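Local coordinates for protein Dr hemagglutinin structural subunit (Escherichia coli, PDB 2W5P) that mediates adherence of uropathogenic bacteria to the upper urinary tract by binding the Dr blood group antigen, and agglutinates human erythrocytes, at residues 22-27 with 135-140; 53-58 with 119-124; 77-82 with 90-95; 94-99 with 123-128. The protein carries 1 engineered substitution. All blocks are in the same frame, centred on the assembly; numbering follows the deposited sequence.

Contact 1 of 4, residues 22-27 with 135-140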
loop_
_atom_site.group_PDB
_atom_site.type_symbol
_atom_site.label_atom_id
_atom_site.label_comp_id
_atom_site.label_asym_id
_atom_site.label_seq_id
_atom_site.Cartn_x
_atom_site.Cartn_y
_atom_site.Cartn_z
ATOM N N LYS A 22 -7.920 -7.491 -3.983
ATOM C CA LYS A 22 -6.923 -8.544 -3.805
ATOM C C LYS A 22 -7.582 -9.779 -3.172
ATOM O O LYS A 22 -8.426 -9.678 -2.260
ATOM C CB LYS A 22 -5.769 -8.051 -2.935
ATOM C CG LYS A 22 -4.874 -7.024 -3.614
ATOM C CD LYS A 22 -4.872 -5.698 -2.880
ATOM C CE LYS A 22 -3.811 -4.772 -3.441
ATOM N NZ LYS A 22 -3.263 -3.854 -2.404
ATOM N N LEU A 23 -7.296 -10.932 -3.739
ATOM C CA LEU A 23 -7.836 -12.179 -3.213
ATOM C C LEU A 23 -6.666 -13.158 -3.044
ATOM O O LEU A 23 -5.841 -13.270 -3.933
ATOM C CB LEU A 23 -8.827 -12.774 -4.232
ATOM C CG LEU A 23 -9.153 -14.269 -4.027
ATOM C CD1 LEU A 23 -9.907 -14.472 -2.728
ATOM C CD2 LEU A 23 -10.018 -14.779 -5.182
ATOM N N THR A 24 -6.576 -13.846 -1.914
ATOM C CA THR A 24 -5.548 -14.868 -1.785
ATOM C C THR A 24 -6.268 -16.216 -1.813
ATOM O O THR A 24 -7.168 -16.442 -1.022
ATOM C CB THR A 24 -4.657 -14.720 -0.526
ATOM O OG1 THR A 24 -3.944 -13.476 -0.574
ATOM C CG2 THR A 24 -3.637 -15.884 -0.487
ATOM N N VAL A 25 -5.910 -17.078 -2.766
ATOM C CA VAL A 25 -6.529 -18.414 -2.867
ATOM C C VAL A 25 -5.583 -19.364 -2.149
ATOM O O VAL A 25 -4.366 -19.326 -2.376
ATOM C CB VAL A 25 -6.729 -18.857 -4.354
ATOM C CG1 VAL A 25 -7.319 -20.313 -4.415
ATOM C CG2 VAL A 25 -7.644 -17.888 -5.078
ATOM N N THR A 26 -6.135 -20.180 -1.247
ATOM C CA THR A 26 -5.329 -21.061 -0.405
ATOM C C THR A 26 -5.814 -22.500 -0.461
ATOM O O THR A 26 -6.840 -22.784 -1.053
ATOM C CB THR A 26 -5.405 -20.577 1.077
ATOM O OG1 THR A 26 -6.699 -20.893 1.632
ATOM C CG2 THR A 26 -5.192 -19.081 1.158
ATOM N N GLU A 27 -5.102 -23.397 0.226
ATOM C CA GLU A 27 -5.603 -24.760 0.443
ATOM C C GLU A 27 -6.509 -24.713 1.686
ATOM O O GLU A 27 -6.732 -23.631 2.282
ATOM C CB GLU A 27 -4.445 -25.722 0.691
ATOM C CG GLU A 27 -3.456 -25.799 -0.464
ATOM C CD GLU A 27 -4.027 -26.498 -1.679
ATOM O OE1 GLU A 27 -3.367 -26.489 -2.735
ATOM O OE2 GLU A 27 -5.120 -27.083 -1.575
ATOM N N PRO A 135 -3.372 -21.949 -5.799
ATOM C CA PRO A 135 -3.204 -21.023 -4.682
ATOM C C PRO A 135 -2.288 -19.900 -5.189
ATOM O O PRO A 135 -1.354 -20.141 -5.974
ATOM C CB PRO A 135 -2.456 -21.875 -3.641
ATOM C CG PRO A 135 -2.923 -23.268 -3.917
ATOM C CD PRO A 135 -3.031 -23.335 -5.420
ATOM N N GLY A 136 -2.543 -18.690 -4.729
ATOM C CA GLY A 136 -1.721 -17.542 -5.119
ATOM C C GLY A 136 -2.476 -16.261 -4.825
ATOM O O GLY A 136 -3.470 -16.285 -4.120
ATOM N N ASN A 137 -1.941 -15.135 -5.294
ATOM C CA ASN A 137 -2.559 -13.828 -5.039
ATOM C C ASN A 137 -3.119 -13.287 -6.332
ATOM O O ASN A 137 -2.474 -13.335 -7.392
ATOM C CB ASN A 137 -1.572 -12.846 -4.370
ATOM C CG ASN A 137 -1.233 -13.265 -2.950
ATOM O OD1 ASN A 137 -2.034 -13.104 -2.043
ATOM N ND2 ASN A 137 -0.065 -13.862 -2.770
ATOM N N TYR A 138 -4.390 -12.948 -6.276
ATOM C CA TYR A 138 -5.115 -12.565 -7.476
ATOM C C TYR A 138 -5.642 -11.127 -7.334
ATOM O O TYR A 138 -6.031 -10.716 -6.251
ATOM C CB TYR A 138 -6.274 -13.566 -7.683
ATOM C CG TYR A 138 -5.788 -14.997 -8.040
ATOM C CD1 TYR A 138 -5.760 -15.429 -9.375
ATOM C CD2 TYR A 138 -5.369 -15.900 -7.045
ATOM C CE1 TYR A 138 -5.307 -16.718 -9.720
ATOM C CE2 TYR A 138 -4.893 -17.208 -7.384
ATOM C CZ TYR A 138 -4.871 -17.581 -8.741
ATOM O OH TYR A 138 -4.355 -18.787 -9.117
ATOM N N THR A 139 -5.662 -10.374 -8.421
ATOM C CA THR A 139 -6.164 -9.013 -8.352
ATOM C C THR A 139 -7.079 -8.637 -9.502
ATOM O O THR A 139 -6.811 -8.972 -10.656
ATOM C CB THR A 139 -4.983 -7.999 -8.290
ATOM O OG1 THR A 139 -4.282 -8.054 -9.524
ATOM C CG2 THR A 139 -4.005 -8.359 -7.165
ATOM N N LEU A 140 -8.040 -7.763 -9.197
ATOM C CA LEU A 140 -8.899 -7.136 -10.211
ATOM C C LEU A 140 -8.839 -5.634 -9.914
ATOM O O LEU A 140 -9.138 -5.195 -8.789
ATOM C CB LEU A 140 -10.352 -7.619 -10.070
ATOM C CG LEU A 140 -11.484 -6.809 -10.760
ATOM C CD1 LEU A 140 -11.273 -6.851 -12.254
ATOM C CD2 LEU A 140 -12.807 -7.535 -10.431
#

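Contact 2 of 4, residues 53-58 with 119-124. With CL8 (chloramphenicol succinate), chain D.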
loop_
_atom_site.group_PDB
_atom_site.type_symbol
_atom_site.label_atom_id
_atom_site.label_comp_id
_atom_site.label_asym_id
_atom_site.label_seq_id
_atom_site.Cartn_x
_atom_site.Cartn_y
_atom_site.Cartn_z
ATOM N N PRO A 53 -16.687 -7.162 -2.053
ATOM C CA PRO A 53 -17.369 -6.007 -2.531
ATOM C C PRO A 53 -16.401 -4.934 -3.051
ATOM O O PRO A 53 -15.223 -4.907 -2.721
ATOM C CB PRO A 53 -18.113 -5.526 -1.286
ATOM C CG PRO A 53 -17.163 -5.875 -0.136
ATOM C CD PRO A 53 -16.394 -7.098 -0.602
ATOM N N VAL A 54 -16.916 -4.086 -3.917
ATOM C CA VAL A 54 -16.183 -2.926 -4.366
ATOM C C VAL A 54 -17.110 -1.780 -4.094
ATOM O O VAL A 54 -18.201 -1.709 -4.685
ATOM C CB VAL A 54 -15.838 -2.978 -5.863
ATOM C CG1 VAL A 54 -15.025 -1.739 -6.232
ATOM C CG2 VAL A 54 -15.047 -4.260 -6.179
ATOM N N THR A 55 -16.737 -0.931 -3.141
ATOM C CA THR A 55 -17.571 0.224 -2.843
ATOM C C THR A 55 -17.408 1.280 -3.948
ATOM O O THR A 55 -16.317 1.509 -4.470
ATOM C CB THR A 55 -17.274 0.804 -1.459
ATOM O OG1 THR A 55 -15.874 1.056 -1.340
ATOM C CG2 THR A 55 -17.683 -0.168 -0.381
ATOM N N VAL A 56 -18.500 1.916 -4.297
ATOM C CA VAL A 56 -18.469 2.930 -5.351
ATOM C C VAL A 56 -19.296 4.119 -4.905
ATOM O O VAL A 56 -20.403 3.937 -4.397
ATOM C CB VAL A 56 -18.995 2.301 -6.730
ATOM C CG1 VAL A 56 -19.162 3.371 -7.824
ATOM C CG2 VAL A 56 -18.053 1.166 -7.205
ATOM N N GLN A 57 -18.735 5.337 -5.022
ATOM C CA GLN A 57 -19.522 6.562 -4.775
ATOM C C GLN A 57 -19.226 7.635 -5.811
ATOM O O GLN A 57 -18.094 8.114 -5.923
ATOM C CB GLN A 57 -19.307 7.155 -3.385
ATOM C CG GLN A 57 -20.195 8.389 -3.152
ATOM C CD GLN A 57 -21.684 8.033 -3.105
ATOM O OE1 GLN A 57 -22.089 7.163 -2.345
ATOM N NE2 GLN A 57 -22.490 8.684 -3.943
ATOM N N ALA A 58 -20.237 7.965 -6.589
ATOM C CA ALA A 58 -20.146 9.013 -7.609
ATOM C C ALA A 58 -20.588 10.351 -7.051
ATOM O O ALA A 58 -21.470 10.417 -6.183
ATOM C CB ALA A 58 -21.004 8.655 -8.776
ATOM N N GLY A 119 -24.473 5.570 -5.808
ATOM C CA GLY A 119 -23.573 5.071 -4.754
ATOM C C GLY A 119 -24.023 3.628 -4.522
ATOM O O GLY A 119 -25.200 3.331 -4.609
ATOM N N GLY A 120 -23.101 2.712 -4.251
ATOM C CA GLY A 120 -23.525 1.361 -4.013
ATOM C C GLY A 120 -22.357 0.420 -3.896
ATOM O O GLY A 120 -21.231 0.822 -3.654
ATOM N N ILE A 121 -22.652 -0.860 -4.006
ATOM C CA ILE A 121 -21.627 -1.870 -3.836
ATOM C C ILE A 121 -21.654 -2.743 -5.085
ATOM O O ILE A 121 -22.698 -3.310 -5.423
ATOM C CB ILE A 121 -21.910 -2.771 -2.598
ATOM C CG1 ILE A 121 -21.955 -1.956 -1.274
ATOM C CG2 ILE A 121 -20.897 -3.955 -2.535
ATOM C CD1 ILE A 121 -20.613 -1.524 -0.776
ATOM N N ILE A 122 -20.501 -2.902 -5.713
ATOM C CA ILE A 122 -20.364 -3.830 -6.845
ATOM C C ILE A 122 -19.798 -5.136 -6.268
ATOM O O ILE A 122 -18.653 -5.164 -5.778
ATOM C CB ILE A 122 -19.408 -3.271 -7.945
ATOM C CG1 ILE A 122 -19.979 -2.017 -8.610
ATOM C CG2 ILE A 122 -19.114 -4.338 -8.987
ATOM C CD1 ILE A 122 -21.210 -2.252 -9.452
ATOM N N GLY A 123 -20.620 -6.183 -6.224
ATOM C CA GLY A 123 -20.170 -7.461 -5.689
ATOM C C GLY A 123 -19.395 -8.216 -6.787
ATOM O O GLY A 123 -19.738 -8.129 -7.953
ATOM N N ILE A 124 -18.327 -8.906 -6.383
ATOM C CA ILE A 124 -17.530 -9.751 -7.281
ATOM C C ILE A 124 -17.900 -11.197 -6.917
ATOM O O ILE A 124 -17.733 -11.614 -5.744
ATOM C CB ILE A 124 -15.965 -9.578 -7.098
ATOM C CG1 ILE A 124 -15.520 -8.104 -7.106
ATOM C CG2 ILE A 124 -15.233 -10.335 -8.231
ATOM C CD1 ILE A 124 -16.124 -7.300 -8.244
HETATM C C1 CL8 D . -20.792 -9.573 -2.158
HETATM CL CL1 CL8 D . -19.613 -10.214 -3.347
HETATM CL CL2 CL8 D . -20.912 -7.772 -2.200
HETATM C C2 CL8 D . -20.262 -10.067 -0.775
HETATM O O2 CL8 D . -19.136 -9.696 -0.365
HETATM N N2 CL8 D . -21.059 -10.893 -0.196
#

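Contact 3 of 4, residues 77-82 with 90-95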
loop_
_atom_site.group_PDB
_atom_site.type_symbol
_atom_site.label_atom_id
_atom_site.label_comp_id
_atom_site.label_asym_id
_atom_site.label_seq_id
_atom_site.Cartn_x
_atom_site.Cartn_y
_atom_site.Cartn_z
ATOM N N GLN A 77 -12.372 -10.044 -23.283
ATOM C CA GLN A 77 -13.694 -9.920 -23.804
ATOM C C GLN A 77 -14.837 -10.899 -23.715
ATOM O O GLN A 77 -14.733 -12.117 -23.920
ATOM C CB GLN A 77 -13.793 -8.871 -24.843
ATOM C CG GLN A 77 -13.920 -7.521 -24.131
ATOM C CD GLN A 77 -14.502 -7.662 -22.696
ATOM O OE1 GLN A 77 -15.679 -7.393 -22.468
ATOM N NE2 GLN A 77 -13.681 -8.113 -21.750
ATOM N N GLY A 78 -15.900 -10.307 -23.196
ATOM C CA GLY A 78 -17.051 -10.997 -22.736
ATOM C C GLY A 78 -16.816 -11.091 -21.224
ATOM O O GLY A 78 -17.637 -10.655 -20.427
ATOM N N LYS A 79 -15.621 -11.530 -20.850
ATOM C CA LYS A 79 -15.339 -11.864 -19.470
ATOM C C LYS A 79 -14.363 -11.019 -18.641
ATOM O O LYS A 79 -13.288 -10.667 -19.107
ATOM C CB LYS A 79 -14.946 -13.344 -19.410
ATOM C CG LYS A 79 -16.106 -14.290 -19.728
ATOM C CD LYS A 79 -15.615 -15.694 -20.080
ATOM C CE LYS A 79 -16.098 -16.730 -19.068
ATOM N NZ LYS A 79 -17.427 -16.371 -18.506
ATOM N N PHE A 80 -14.747 -10.740 -17.386
ATOM C CA PHE A 80 -13.843 -10.115 -16.389
ATOM C C PHE A 80 -13.179 -11.282 -15.604
ATOM O O PHE A 80 -13.768 -12.373 -15.455
ATOM C CB PHE A 80 -14.640 -9.230 -15.384
ATOM C CG PHE A 80 -15.201 -7.956 -15.989
ATOM C CD1 PHE A 80 -16.569 -7.846 -16.291
ATOM C CD2 PHE A 80 -14.382 -6.855 -16.194
ATOM C CE1 PHE A 80 -17.085 -6.682 -16.806
ATOM C CE2 PHE A 80 -14.881 -5.687 -16.701
ATOM C CZ PHE A 80 -16.232 -5.590 -17.042
ATOM N N PHE A 81 -11.968 -11.056 -15.130
ATOM C CA PHE A 81 -11.255 -12.023 -14.284
ATOM C C PHE A 81 -10.172 -11.311 -13.456
ATOM O O PHE A 81 -9.616 -10.278 -13.877
ATOM C CB PHE A 81 -10.588 -13.127 -15.145
ATOM C CG PHE A 81 -9.723 -12.588 -16.278
ATOM C CD1 PHE A 81 -8.381 -12.314 -16.075
ATOM C CD2 PHE A 81 -10.252 -12.404 -17.544
ATOM C CE1 PHE A 81 -7.573 -11.835 -17.132
ATOM C CE2 PHE A 81 -9.455 -11.950 -18.609
ATOM C CZ PHE A 81 -8.108 -11.676 -18.401
ATOM N N LEU A 82 -9.920 -11.849 -12.259
ATOM C CA LEU A 82 -8.792 -11.454 -11.419
ATOM C C LEU A 82 -7.589 -12.175 -12.045
ATOM O O LEU A 82 -7.732 -13.292 -12.605
ATOM C CB LEU A 82 -8.968 -11.962 -9.993
ATOM C CG LEU A 82 -9.831 -11.135 -9.024
ATOM C CD1 LEU A 82 -11.339 -11.234 -9.432
ATOM C CD2 LEU A 82 -9.592 -11.556 -7.521
ATOM N N LYS A 90 -5.937 -17.162 -14.049
ATOM C CA LYS A 90 -7.073 -16.253 -14.029
ATOM C C LYS A 90 -8.200 -16.852 -13.229
ATOM O O LYS A 90 -8.436 -18.085 -13.282
ATOM C CB LYS A 90 -7.570 -16.078 -15.462
ATOM C CG LYS A 90 -6.527 -15.519 -16.406
ATOM C CD LYS A 90 -7.085 -15.385 -17.817
ATOM C CE LYS A 90 -6.146 -14.594 -18.712
ATOM N NZ LYS A 90 -5.767 -15.355 -19.934
ATOM N N LEU A 91 -8.969 -15.990 -12.581
ATOM C CA LEU A 91 -10.196 -16.431 -11.923
ATOM C C LEU A 91 -11.332 -15.608 -12.505
ATOM O O LEU A 91 -11.433 -14.387 -12.262
ATOM C CB LEU A 91 -10.105 -16.257 -10.408
ATOM C CG LEU A 91 -11.450 -16.377 -9.655
ATOM C CD1 LEU A 91 -11.910 -17.899 -9.561
ATOM C CD2 LEU A 91 -11.349 -15.767 -8.288
ATOM N N TYR A 92 -12.148 -16.234 -13.348
ATOM C CA TYR A 92 -13.274 -15.523 -13.963
ATOM C C TYR A 92 -14.330 -15.181 -12.952
ATOM O O TYR A 92 -14.674 -16.006 -12.088
ATOM C CB TYR A 92 -13.887 -16.325 -15.121
ATOM C CG TYR A 92 -12.886 -16.547 -16.236
ATOM C CD1 TYR A 92 -12.074 -17.666 -16.244
ATOM C CD2 TYR A 92 -12.675 -15.586 -17.199
ATOM C CE1 TYR A 92 -11.060 -17.827 -17.218
ATOM C CE2 TYR A 92 -11.659 -15.731 -18.181
ATOM C CZ TYR A 92 -10.869 -16.834 -18.173
ATOM O OH TYR A 92 -9.899 -16.967 -19.150
ATOM N N VAL A 93 -14.889 -13.982 -13.115
ATOM C CA VAL A 93 -15.898 -13.450 -12.214
ATOM C C VAL A 93 -16.973 -12.691 -12.959
ATOM O O VAL A 93 -16.762 -12.171 -14.073
ATOM C CB VAL A 93 -15.246 -12.476 -11.120
ATOM C CG1 VAL A 93 -14.254 -13.224 -10.241
ATOM C CG2 VAL A 93 -14.566 -11.261 -11.785
ATOM N N ASN A 94 -18.103 -12.548 -12.273
ATOM C CA ASN A 94 -19.171 -11.679 -12.690
ATOM C C ASN A 94 -19.180 -10.565 -11.669
ATOM O O ASN A 94 -18.826 -10.788 -10.536
ATOM C CB ASN A 94 -20.503 -12.408 -12.606
ATOM C CG ASN A 94 -20.826 -13.144 -13.869
ATOM O OD1 ASN A 94 -20.665 -12.600 -14.956
ATOM N ND2 ASN A 94 -21.086 -14.438 -13.745
ATOM N N ILE A 95 -19.512 -9.354 -12.092
ATOM C CA ILE A 95 -19.647 -8.250 -11.158
ATOM C C ILE A 95 -21.071 -7.745 -11.309
ATOM O O ILE A 95 -21.588 -7.653 -12.429
ATOM C CB ILE A 95 -18.621 -7.126 -11.378
ATOM C CG1 ILE A 95 -18.679 -6.591 -12.813
ATOM C CG2 ILE A 95 -17.238 -7.605 -11.003
ATOM C CD1 ILE A 95 -17.778 -5.349 -13.065
HETATM O O HOH W 1 -17.425 -11.326 -16.680
#

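Contact 4 of 4, residues 94-99 with 123-128. With CL8 (chloramphenicol succinate), chain D.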
loop_
_atom_site.group_PDB
_atom_site.type_symbol
_atom_site.label_atom_id
_atom_site.label_comp_id
_atom_site.label_asym_id
_atom_site.label_seq_id
_atom_site.Cartn_x
_atom_site.Cartn_y
_atom_site.Cartn_z
ATOM N N ASN A 94 -18.103 -12.548 -12.273
ATOM C CA ASN A 94 -19.171 -11.679 -12.690
ATOM C C ASN A 94 -19.180 -10.565 -11.669
ATOM O O ASN A 94 -18.826 -10.788 -10.536
ATOM C CB ASN A 94 -20.503 -12.408 -12.606
ATOM C CG ASN A 94 -20.826 -13.144 -13.869
ATOM O OD1 ASN A 94 -20.665 -12.600 -14.956
ATOM N ND2 ASN A 94 -21.086 -14.438 -13.745
ATOM N N ILE A 95 -19.512 -9.354 -12.092
ATOM C CA ILE A 95 -19.647 -8.250 -11.158
ATOM C C ILE A 95 -21.071 -7.745 -11.309
ATOM O O ILE A 95 -21.588 -7.653 -12.429
ATOM C CB ILE A 95 -18.621 -7.126 -11.378
ATOM C CG1 ILE A 95 -18.679 -6.591 -12.813
ATOM C CG2 ILE A 95 -17.238 -7.605 -11.003
ATOM C CD1 ILE A 95 -17.778 -5.349 -13.065
ATOM N N ARG A 96 -21.707 -7.443 -10.184
ATOM C CA ARG A 96 -23.128 -7.056 -10.188
ATOM C C ARG A 96 -23.410 -6.150 -9.004
ATOM O O ARG A 96 -22.954 -6.448 -7.893
ATOM C CB ARG A 96 -23.969 -8.346 -10.052
ATOM C CG ARG A 96 -25.435 -8.088 -9.674
ATOM C CD ARG A 96 -26.259 -9.365 -9.675
ATOM N NE ARG A 96 -26.119 -10.134 -8.437
ATOM C CZ ARG A 96 -25.501 -11.315 -8.347
ATOM N NH1 ARG A 96 -24.911 -11.854 -9.413
ATOM N NH2 ARG A 96 -25.460 -11.955 -7.185
ATOM N N PRO A 97 -24.155 -5.051 -9.215
ATOM C CA PRO A 97 -24.478 -4.171 -8.099
ATOM C C PRO A 97 -25.435 -4.864 -7.116
ATOM O O PRO A 97 -26.412 -5.513 -7.528
ATOM C CB PRO A 97 -25.205 -3.010 -8.767
ATOM C CG PRO A 97 -25.916 -3.675 -9.979
ATOM C CD PRO A 97 -24.842 -4.632 -10.466
ATOM N N THR A 98 -25.227 -4.631 -5.824
ATOM C CA THR A 98 -26.095 -5.231 -4.819
ATOM C C THR A 98 -27.542 -4.718 -4.880
ATOM O O THR A 98 -28.446 -5.398 -4.419
ATOM C CB THR A 98 -25.521 -5.103 -3.398
ATOM O OG1 THR A 98 -25.520 -3.719 -3.015
ATOM C CG2 THR A 98 -24.076 -5.743 -3.301
ATOM N N ASP A 99 -27.749 -3.513 -5.411
ATOM C CA ASP A 99 -29.105 -2.931 -5.499
ATOM C C ASP A 99 -29.879 -3.437 -6.732
ATOM O O ASP A 99 -30.996 -3.004 -7.006
ATOM C CB ASP A 99 -29.065 -1.392 -5.450
ATOM C CG ASP A 99 -28.476 -0.775 -6.709
ATOM O OD1 ASP A 99 -28.540 0.442 -6.855
ATOM O OD2 ASP A 99 -27.917 -1.506 -7.538
ATOM N N GLY A 123 -20.620 -6.183 -6.224
ATOM C CA GLY A 123 -20.170 -7.461 -5.689
ATOM C C GLY A 123 -19.395 -8.216 -6.787
ATOM O O GLY A 123 -19.738 -8.129 -7.953
ATOM N N ILE A 124 -18.327 -8.906 -6.383
ATOM C CA ILE A 124 -17.530 -9.751 -7.281
ATOM C C ILE A 124 -17.900 -11.197 -6.917
ATOM O O ILE A 124 -17.733 -11.614 -5.744
ATOM C CB ILE A 124 -15.965 -9.578 -7.098
ATOM C CG1 ILE A 124 -15.520 -8.104 -7.106
ATOM C CG2 ILE A 124 -15.233 -10.335 -8.231
ATOM C CD1 ILE A 124 -16.124 -7.300 -8.244
ATOM N N TYR A 125 -18.297 -11.969 -7.926
ATOM C CA TYR A 125 -18.719 -13.389 -7.741
ATOM C C TYR A 125 -17.992 -14.305 -8.727
ATOM O O TYR A 125 -17.772 -13.928 -9.860
ATOM C CB TYR A 125 -20.247 -13.526 -7.975
ATOM C CG TYR A 125 -21.087 -12.584 -7.134
ATOM C CD1 TYR A 125 -21.531 -12.963 -5.851
ATOM C CD2 TYR A 125 -21.436 -11.321 -7.602
ATOM C CE1 TYR A 125 -22.310 -12.084 -5.053
ATOM C CE2 TYR A 125 -22.170 -10.417 -6.789
ATOM C CZ TYR A 125 -22.577 -10.816 -5.503
ATOM O OH TYR A 125 -23.287 -9.934 -4.700
ATOM N N VAL A 126 -17.675 -15.527 -8.295
ATOM C CA VAL A 126 -17.027 -16.519 -9.162
ATOM C C VAL A 126 -17.984 -16.841 -10.337
ATOM O O VAL A 126 -19.183 -17.099 -10.150
ATOM C CB VAL A 126 -16.678 -17.821 -8.356
ATOM C CG1 VAL A 126 -16.086 -18.866 -9.274
ATOM C CG2 VAL A 126 -15.682 -17.504 -7.167
ATOM N N ASP A 127 -17.450 -16.808 -11.545
ATOM C CA ASP A 127 -18.244 -17.089 -12.742
ATOM C C ASP A 127 -17.825 -18.487 -13.238
ATOM O O ASP A 127 -16.833 -18.624 -13.951
ATOM C CB ASP A 127 -17.932 -16.012 -13.810
ATOM C CG ASP A 127 -18.664 -16.247 -15.112
ATOM O OD1 ASP A 127 -19.555 -17.110 -15.138
ATOM O OD2 ASP A 127 -18.323 -15.588 -16.114
ATOM N N GLY A 128 -18.534 -19.522 -12.762
ATOM C CA GLY A 128 -18.256 -20.909 -13.130
ATOM C C GLY A 128 -17.313 -21.547 -12.129
ATOM O O GLY A 128 -16.391 -20.891 -11.627
HETATM C C1 CL8 D . -20.792 -9.573 -2.158
HETATM CL CL1 CL8 D . -19.613 -10.214 -3.347
HETATM CL CL2 CL8 D . -20.912 -7.772 -2.200
HETATM C C2 CL8 D . -20.262 -10.067 -0.775
HETATM O O2 CL8 D . -19.136 -9.696 -0.365
HETATM N N2 CL8 D . -21.059 -10.893 -0.196
HETATM O O HOH W 2 -21.363 -15.612 -11.094
#

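Contact 1 of 4, residues 22-27 with 135-140
Tyr-138 and Val-25 meet obliquely on the buried face of an antiparallel strand pair. The CG2 branch of Val-25 comes slantwise against the CD2 and CE2 atoms of the ring, with Val-25 CG2 3.6 Å from Tyr-138 CD2 and nearly as close to CE2. Tyr-138 CG lies beside its own backbone N, anti to the carbonyl carbon (chi1 -68°), and from there the ring leans along the strand pair to Val-25. Leu-23 O sits near the plane of the ring at its edge. Leu-23 extends the same apolar face, with Leu-23 CB 4.4 Å from Tyr-138 CB. The phenol oxygen is held by Pro-134 O. On the other face Thr-24 and Asn-137 lie side by side and point the same way; Thr-24 OG1 donates to Asn-137 OD1, although the modelled 2.4 Å is doubtfully short. Lys-22 and Thr-139 run alongside each other there too, with Lys-22 CG 3.9 Å from Thr-139 CG2. At the far end Glu-27 crosses Pro-135 obliquely, Glu-27 OE1 lying 3.5 Å from Pro-135 CG while OE2 pairs with Arg-42. Paired backbone hydrogen bonds join Leu-23 to Tyr-138 and Val-25 to Gly-136; the Tyr-138 N to Leu-23 O bond is 2.8 Å long and nearly straight (169°). The N-to-C directions of strands 22-26 and 136-140 differ by 152°, a twisted antiparallel pair. Strand 39-41 flanks strand 17-26 on its other side, strand 79-84 lines the buried face through Leu-82, and a second subunit reaches Glu-27 N through its Ser-15.

Contact 2 of 4, residues 53-58 with 119-124
Gly-119 passes beside the amide of Gln-57, with Gly-119 CA 3.5 Å from Gln-57 OE1, where two antiparallel strands of the immunoglobulin-like sandwich pair. Next, Gly-120 exchanges two backbone hydrogen bonds with Val-56, Gly-120 N to Val-56 O and Val-56 N to Gly-120 O, both 3.0 Å; its nearly flat, fully extended backbone suits glycine. Ile-121 follows, its CG1 beside the backbone N (chi1 -60°) and CG2 beside the carbonyl carbon, which sends CD1 to Thr-55 and CG2 to Pro-53. Both contacts are unusually tight: Ile-121 CG2 is 3.4 Å from Pro-53 CB, and Ile-121 CD1, on a side chain running alongside Thr-55, is 3.3 Å from Thr-55 CG2. Ile-122 turns to the buried face, where its CG1 lies 4.0 Å from Val-56 CG2. The bond from Val-54 N to Ile-122 O is distinctly bent (137°). The same two valines pack on Val-33 and Val-31 of a third subunit, whose strand pairs antiparallel with Gln-57 and Ala-58, so the sheet runs on across the interface. Gly-123 CA borders chlorine CL2 of chloramphenicol succinate, which Pro-53 CB and Ile-121 CG2 also touch. Ile-124 sends CD1 toward Val-54 CG2, while Ile-124 O stands 3.4 Å from ligand atom CL1.

Contact 3 of 4, residues 77-82 with 90-95
Lys-90 lays its aliphatic chain over one face of the Phe-81 ring, a CH-pi contact in which Lys-90 CD stands 3.8 Å from the ring centroid, 16° off the normal. Phe-81 CG is wedged between the backbone N and the carbonyl carbon (chi1 52°), and Tyr-92 stands beside it pointing the same way. Those two rings meet obliquely, centroids 5.4 Å apart and planes at 65°. Lys-79 crosses Tyr-92 at about a right angle, touching it through CB and its outer methylenes, and its NZ goes on to a salt bridge with Asp-127. On the opposite, buried face Ile-95 sets its terminal CD1 over a face of the Phe-80 ring, a CH-pi contact 4.2 Å from the centroid. Leu-82 and Val-93 also cross at right angles there, with Leu-82 CD1 3.6 Å from Val-93 CG1. Two backbone bonds tie Leu-82 to Leu-91. Further on, Val-93 N donates to Phe-80 O at 3.1 Å from above the carbonyl plane, and a water bridges Phe-80 N and Val-93 O, each 2.8 Å from it. This is a twisted beta hairpin of strands 79-84 and 90-97, with Phe-81 and Tyr-92 on one side and Phe-80, Leu-82 and Val-93 turned to the core of the immunoglobulin-like sandwich on the other.

Contact 4 of 4, residues 94-99 with 123-128
Tyr-125 has both faces of its ring occupied: the Arg-96 guanidinium covers one, and chlorine CL1 of chloramphenicol succinate sits over the opposite one. The guanidinium lies almost flat on the ring, planes 11° apart and centres 4.2 Å apart, displaced toward the CE2 rim, with Arg-96 NH2 3.5 Å from Tyr-125 CZ. An extended start to the arginine chain and a bend at chi3 (82°) fold the group back over the ring. Asn-94 O lies at the ring edge, near its plane, and Tyr-125 OH approaches ligand atom C1 at 3.6 Å. The lack of a side chain at Gly-123 lets the phenol and the ligand come in over the strand, and Thr-98 CG2 borders the other chlorine. Four backbone hydrogen bonds join the strands: the Asn-94 and Tyr-125 pair is the straighter, and the Gly-123 N to Arg-96 O bond, 2.9 Å, arrives from above the carbonyl plane. Asp-127, just past the end of strand 119-126, is crossed by Asn-94, with Asn-94 ND2 3.3 Å from Asp-127 CG. A water bridges Asn-94 ND2, 2.9 Å away, and Val-126 O, 2.8 Å away. Asp-127 itself is salt-bridged to Lys-79. The face offered to the ligand's chlorine thus probably belongs to a ring held by the arginine stack and made somewhat poorer in electrons by the positive charge.

Strands run through three contacts in succession across the sandwich: contact 3 joins strand 79-84 to 90-97, contact 4 joins 90-97 to 119-126, and contact 2 joins 119-126 to 50-59. Contact 1 pairs strand 17-26 with the last strand, enclosing the others in sequence and closing another part of the fold; its strand 136-148 neighbours 79-84. Contacts 3 and 4 have centres about 10 Å apart and share Asn-94 and Ile-95, while the centres of contacts 1 and 2 lie about 20 Å apart. Leu-140 on Ile-124 and Leu-23 on Leu-91 bind contact 1 to the rest through the core. Contacts 2 and 4, centres about 11 Å apart, both touch chloramphenicol succinate and share Gly-123 and Ile-124, so they line one pocket.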